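Local coordinates for glucokinase (Thermus thermophilus, PDB 3VOV), which catalyses ATP-dependent phosphorylation of glucose and probably of related hexoses, as a zinc-binding hexokinase of the ROK family, at residues 188-191 with 192-196; 293-296 with 297-300. All coordinates share one frame; numbering follows the deposited sequence.

Contact 1: residues 188-191 with 192-196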
loop_
_atom_site.group_PDB
_atom_site.type_symbol
_atom_site.label_atom_id
_atom_site.label_comp_id
_atom_site.label_asym_id
_atom_site.label_seq_id
_atom_site.Cartn_x
_atom_site.Cartn_y
_atom_site.Cartn_z
ATOM N N ARG B 188 17.544 5.016 -8.800
ATOM C CA ARG B 188 16.477 5.980 -9.034
ATOM C C ARG B 188 16.089 6.676 -7.711
ATOM O O ARG B 188 16.010 7.938 -7.593
ATOM C CB ARG B 188 15.256 5.273 -9.652
ATOM C CG ARG B 188 14.000 6.157 -9.708
ATOM C CD ARG B 188 12.631 5.370 -9.686
ATOM N NE ARG B 188 12.483 4.587 -8.442
ATOM C CZ ARG B 188 11.912 3.365 -8.343
ATOM N NH1 ARG B 188 11.441 2.703 -9.416
ATOM N NH2 ARG B 188 11.839 2.777 -7.153
ATOM N N ASP B 189 15.846 5.871 -6.689
ATOM C CA ASP B 189 15.331 6.464 -5.446
ATOM C C ASP B 189 16.470 7.177 -4.678
ATOM O O ASP B 189 16.218 8.173 -3.962
ATOM C CB ASP B 189 14.714 5.395 -4.544
ATOM C CG ASP B 189 13.411 4.841 -5.103
ATOM O OD1 ASP B 189 12.702 5.590 -5.822
ATOM O OD2 ASP B 189 13.093 3.660 -4.845
ATOM N N ALA B 190 17.701 6.658 -4.798
ATOM C CA ALA B 190 18.815 7.308 -4.082
ATOM C C ALA B 190 19.150 8.659 -4.720
ATOM O O ALA B 190 19.408 9.640 -4.012
ATOM C CB ALA B 190 19.990 6.435 -4.010
ATOM N N THR B 191 19.109 8.710 -6.048
ATOM C CA THR B 191 19.374 9.945 -6.773
ATOM C C THR B 191 18.282 10.984 -6.484
ATOM O O THR B 191 18.578 12.147 -6.268
ATOM C CB THR B 191 19.500 9.635 -8.305
ATOM O OG1 THR B 191 20.641 8.774 -8.505
ATOM C CG2 THR B 191 19.638 10.889 -9.137
ATOM N N TYR B 192 17.023 10.566 -6.445
ATOM C CA TYR B 192 15.944 11.512 -6.095
ATOM C C TYR B 192 16.082 12.059 -4.660
ATOM O O TYR B 192 15.990 13.287 -4.408
ATOM C CB TYR B 192 14.573 10.824 -6.294
ATOM C CG TYR B 192 13.428 11.702 -5.867
ATOM C CD1 TYR B 192 12.973 12.735 -6.693
ATOM C CD2 TYR B 192 12.834 11.530 -4.617
ATOM C CE1 TYR B 192 11.920 13.579 -6.284
ATOM C CE2 TYR B 192 11.777 12.377 -4.196
ATOM C CZ TYR B 192 11.335 13.382 -5.033
ATOM O OH TYR B 192 10.294 14.195 -4.637
ATOM N N ALA B 193 16.295 11.159 -3.716
ATOM C CA ALA B 193 16.288 11.505 -2.293
ATOM C C ALA B 193 17.541 12.274 -1.862
ATOM O O ALA B 193 17.444 13.205 -1.053
ATOM C CB ALA B 193 16.121 10.247 -1.449
ATOM N N PHE B 194 18.708 11.894 -2.405
ATOM C CA PHE B 194 19.939 12.659 -2.154
ATOM C C PHE B 194 20.109 13.903 -3.010
ATOM O O PHE B 194 21.039 14.667 -2.773
ATOM C CB PHE B 194 21.173 11.761 -2.213
ATOM C CG PHE B 194 21.294 10.849 -1.010
ATOM C CD1 PHE B 194 22.002 11.248 0.127
ATOM C CD2 PHE B 194 20.648 9.607 -0.987
ATOM C CE1 PHE B 194 22.074 10.416 1.256
ATOM C CE2 PHE B 194 20.712 8.756 0.168
ATOM C CZ PHE B 194 21.439 9.168 1.261
ATOM N N GLN B 195 19.240 14.090 -4.014
ATOM C CA GLN B 195 19.297 15.242 -4.909
ATOM C C GLN B 195 20.631 15.393 -5.678
ATOM O O GLN B 195 21.038 16.496 -5.966
ATOM C CB GLN B 195 18.923 16.545 -4.164
ATOM C CG GLN B 195 17.614 16.394 -3.419
ATOM C CD GLN B 195 17.105 17.705 -2.849
ATOM O OE1 GLN B 195 17.075 18.714 -3.542
ATOM N NE2 GLN B 195 16.692 17.687 -1.585
ATOM N N ARG B 196 21.273 14.273 -6.001
ATOM C CA ARG B 196 22.486 14.204 -6.815
ATOM C C ARG B 196 22.595 12.763 -7.350
ATOM O O ARG B 196 21.939 11.866 -6.803
ATOM C CB ARG B 196 23.724 14.525 -5.976
ATOM C CG ARG B 196 23.981 13.501 -4.888
ATOM C CD ARG B 196 25.238 13.801 -4.109
ATOM N NE ARG B 196 25.209 13.191 -2.779
ATOM C CZ ARG B 196 25.893 12.107 -2.440
ATOM N NH1 ARG B 196 26.664 11.505 -3.331
ATOM N NH2 ARG B 196 25.821 11.633 -1.205
#

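Contact 2: residues 293-296 with 297-300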
loop_
_atom_site.group_PDB
_atom_site.type_symbol
_atom_site.label_atom_id
_atom_site.label_comp_id
_atom_site.label_asym_id
_atom_site.label_seq_id
_atom_site.Cartn_x
_atom_site.Cartn_y
_atom_site.Cartn_z
ATOM N N ALA B 293 20.322 -27.028 -23.963
ATOM C CA ALA B 293 20.508 -27.929 -25.122
ATOM C C ALA B 293 20.681 -29.393 -24.655
ATOM O O ALA B 293 20.182 -30.341 -25.276
ATOM C CB ALA B 293 21.745 -27.473 -25.951
ATOM N N TYR B 294 21.418 -29.584 -23.576
ATOM C CA TYR B 294 21.728 -30.943 -23.082
ATOM C C TYR B 294 20.435 -31.699 -22.699
ATOM O O TYR B 294 20.175 -32.870 -23.121
ATOM C CB TYR B 294 22.699 -30.833 -21.880
ATOM C CG TYR B 294 23.077 -32.190 -21.325
ATOM C CD1 TYR B 294 22.317 -32.810 -20.336
ATOM C CD2 TYR B 294 24.168 -32.873 -21.850
ATOM C CE1 TYR B 294 22.689 -34.108 -19.835
ATOM C CE2 TYR B 294 24.528 -34.128 -21.388
ATOM C CZ TYR B 294 23.807 -34.736 -20.387
ATOM O OH TYR B 294 24.223 -35.984 -19.997
ATOM N N LEU B 295 19.611 -31.039 -21.891
ATOM C CA LEU B 295 18.356 -31.626 -21.460
ATOM C C LEU B 295 17.364 -31.750 -22.629
ATOM O O LEU B 295 16.602 -32.675 -22.669
ATOM C CB LEU B 295 17.747 -30.837 -20.284
ATOM C CG LEU B 295 18.671 -30.839 -19.050
ATOM C CD1 LEU B 295 18.220 -29.813 -18.008
ATOM C CD2 LEU B 295 18.845 -32.256 -18.370
ATOM N N GLU B 296 17.362 -30.827 -23.579
ATOM C CA GLU B 296 16.497 -31.029 -24.734
ATOM C C GLU B 296 16.894 -32.275 -25.499
ATOM O O GLU B 296 16.040 -33.057 -25.876
ATOM C CB GLU B 296 16.538 -29.836 -25.687
ATOM C CG GLU B 296 15.686 -28.708 -25.224
ATOM C CD GLU B 296 14.228 -28.877 -25.682
ATOM O OE1 GLU B 296 13.444 -27.956 -25.400
ATOM O OE2 GLU B 296 13.890 -29.902 -26.338
ATOM N N VAL B 297 18.190 -32.447 -25.740
ATOM C CA VAL B 297 18.666 -33.593 -26.516
ATOM C C VAL B 297 18.425 -34.900 -25.761
ATOM O O VAL B 297 17.944 -35.887 -26.341
ATOM C CB VAL B 297 20.142 -33.464 -26.875
ATOM C CG1 VAL B 297 20.659 -34.797 -27.437
ATOM C CG2 VAL B 297 20.345 -32.315 -27.868
ATOM N N LYS B 298 18.776 -34.898 -24.472
ATOM C CA LYS B 298 18.410 -35.959 -23.535
ATOM C C LYS B 298 16.895 -36.298 -23.513
ATOM O O LYS B 298 16.533 -37.476 -23.582
ATOM C CB LYS B 298 18.893 -35.579 -22.130
ATOM C CG LYS B 298 19.142 -36.757 -21.240
ATOM C CD LYS B 298 19.047 -36.400 -19.761
ATOM C CE LYS B 298 19.301 -37.670 -18.934
ATOM N NZ LYS B 298 18.925 -37.573 -17.488
ATOM N N ASP B 299 16.030 -35.272 -23.421
ATOM C CA ASP B 299 14.553 -35.420 -23.450
ATOM C C ASP B 299 13.984 -35.788 -24.819
ATOM O O ASP B 299 12.884 -36.351 -24.898
ATOM C CB ASP B 299 13.834 -34.119 -23.031
ATOM C CG ASP B 299 13.932 -33.822 -21.527
ATOM O OD1 ASP B 299 14.489 -34.644 -20.759
ATOM O OD2 ASP B 299 13.455 -32.728 -21.124
ATOM N N GLY B 300 14.693 -35.425 -25.891
ATOM C CA GLY B 300 14.196 -35.600 -27.266
ATOM C C GLY B 300 13.981 -37.049 -27.676
ATOM O O GLY B 300 14.940 -37.770 -27.981
#

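Contact 1: residues 188-191 with 192-196
The carbonyl oxygen of Ala190 meets Phe194 twice: Phe194 N donates a hydrogen bond to Ala190 O at 2.9 Å, and the ring brings its edge up to the same atom, with Phe194 CD2 3.3 Å from Ala190 O. The Phe194 ring stands that close because CG lies beside the backbone N (chi1 -73°), the side on which the helical bond is made. Two further i to i+4 bonds lead up to this point, Tyr192 N to Arg188 O and Ala193 N to Asp189 O. Helix 183-194 then closes with a Schellman motif. Gln195 takes a positive phi (58°), and the bonds from Arg196 N to Thr191 O and from Gln195 N to Tyr192 O are both weak, each 3.4 Å long. As the chain turns back, Arg196 O reaches Thr191 CA at 3.2 Å in a CA-H...O contact, and the Thr191 methyl lies beside the same oxygen. Thr191 OG1 is engaged by Glu187 O and Val198 N. One turn back, Arg188 grips Asp189 side-on. Arg188 NE reaches Asp189 OD1 from above the carboxylate plane, and Arg188 NH2 reaches Asp189 OD2 on its syn side but tilted out of that plane, at 2.8 Å. A turn in the arginine chain at CG-CD (chi3 61°) folds the guanidinium back for this grip. Ala179 O takes Arg188 NH1, and Arg188 forms a cation-pi contact with Tyr192 of the second subunit, a pairing repeated the other way round. Arg188 and Asp189 are buried, so the salt bridge probably offsets the arginine's charge and holds its guanidinium in position for Tyr192 of the second subunit, at a subunit interface near the zinc site.

Contact 2: residues 293-296 with 297-300
Asp299 folds its side chain over the carbonyl of Leu295 in the last turn of helix 284-299, the closing helix of this ROK-family, actin-like fold. Asp299 CB lies 3.1 Å from Leu295 O. The next atom keeps the same company, since Asp299 CG is also 3.1 Å from Leu295 O; the chi1 of -73° that sets CG beside the backbone N keeps the carboxylate near this carbonyl. Both carboxylate oxygens then sit close to it, Asp299 OD1 and Asp299 OD2 each 3.5 Å from Leu295 O. OD1 and the carbonyl are both acceptors, so no hydrogen bond joins them. The carbonyl instead accepts a hydrogen bond from the backbone: Asp299 N to Leu295 O, 2.8 Å. Beyond the helix, OD2 finds its partner in a salt bridge with Arg145, which probably lessens the cost of holding a carboxylate beside a carbonyl. Glu296, one turn back, also packs on Arg145 and has a long, weak ion pair with Arg148.

Two regular bonds precede the one to Leu295, from Val297 N to Ala293 O and from Lys298 N to Tyr294 O. Val297 also leans its CG2 methyl on Ala293 O, 3.3 Å away, while its side chain packs against Met1 and the loop of Glu59 and Ala60. Gly300 N makes weak bonds to both Glu296 O and Val297 O. Leu295 packs on helix 107-118, and Ala293 and Glu296 touch Phe103 on strand 102-106. Lys298 runs out extended beyond CG, and its CD approaches the Tyr294 ring obliquely, 4.3 Å from Tyr294 CE1.

Both contacts tie together the closing turns of a helix, but they share no element and lie on opposite sides of the chain's centre, their centres about 47 Å apart. Contact 1 is partly buried, because the second subunit and helices 200-208 and 212-236 pack around helix 183-194. Contact 2 lies at the surface of a single subunit, where no other chain of the assembly touches it. The chemistry differs too: contact 1 pairs opposite charges on adjacent residues within its own helix and ends in a Schellman motif, whereas contact 2 sends its carboxylate to an arginine elsewhere in the chain and lies at the last modelled residues, where the final backbone bonds are weak.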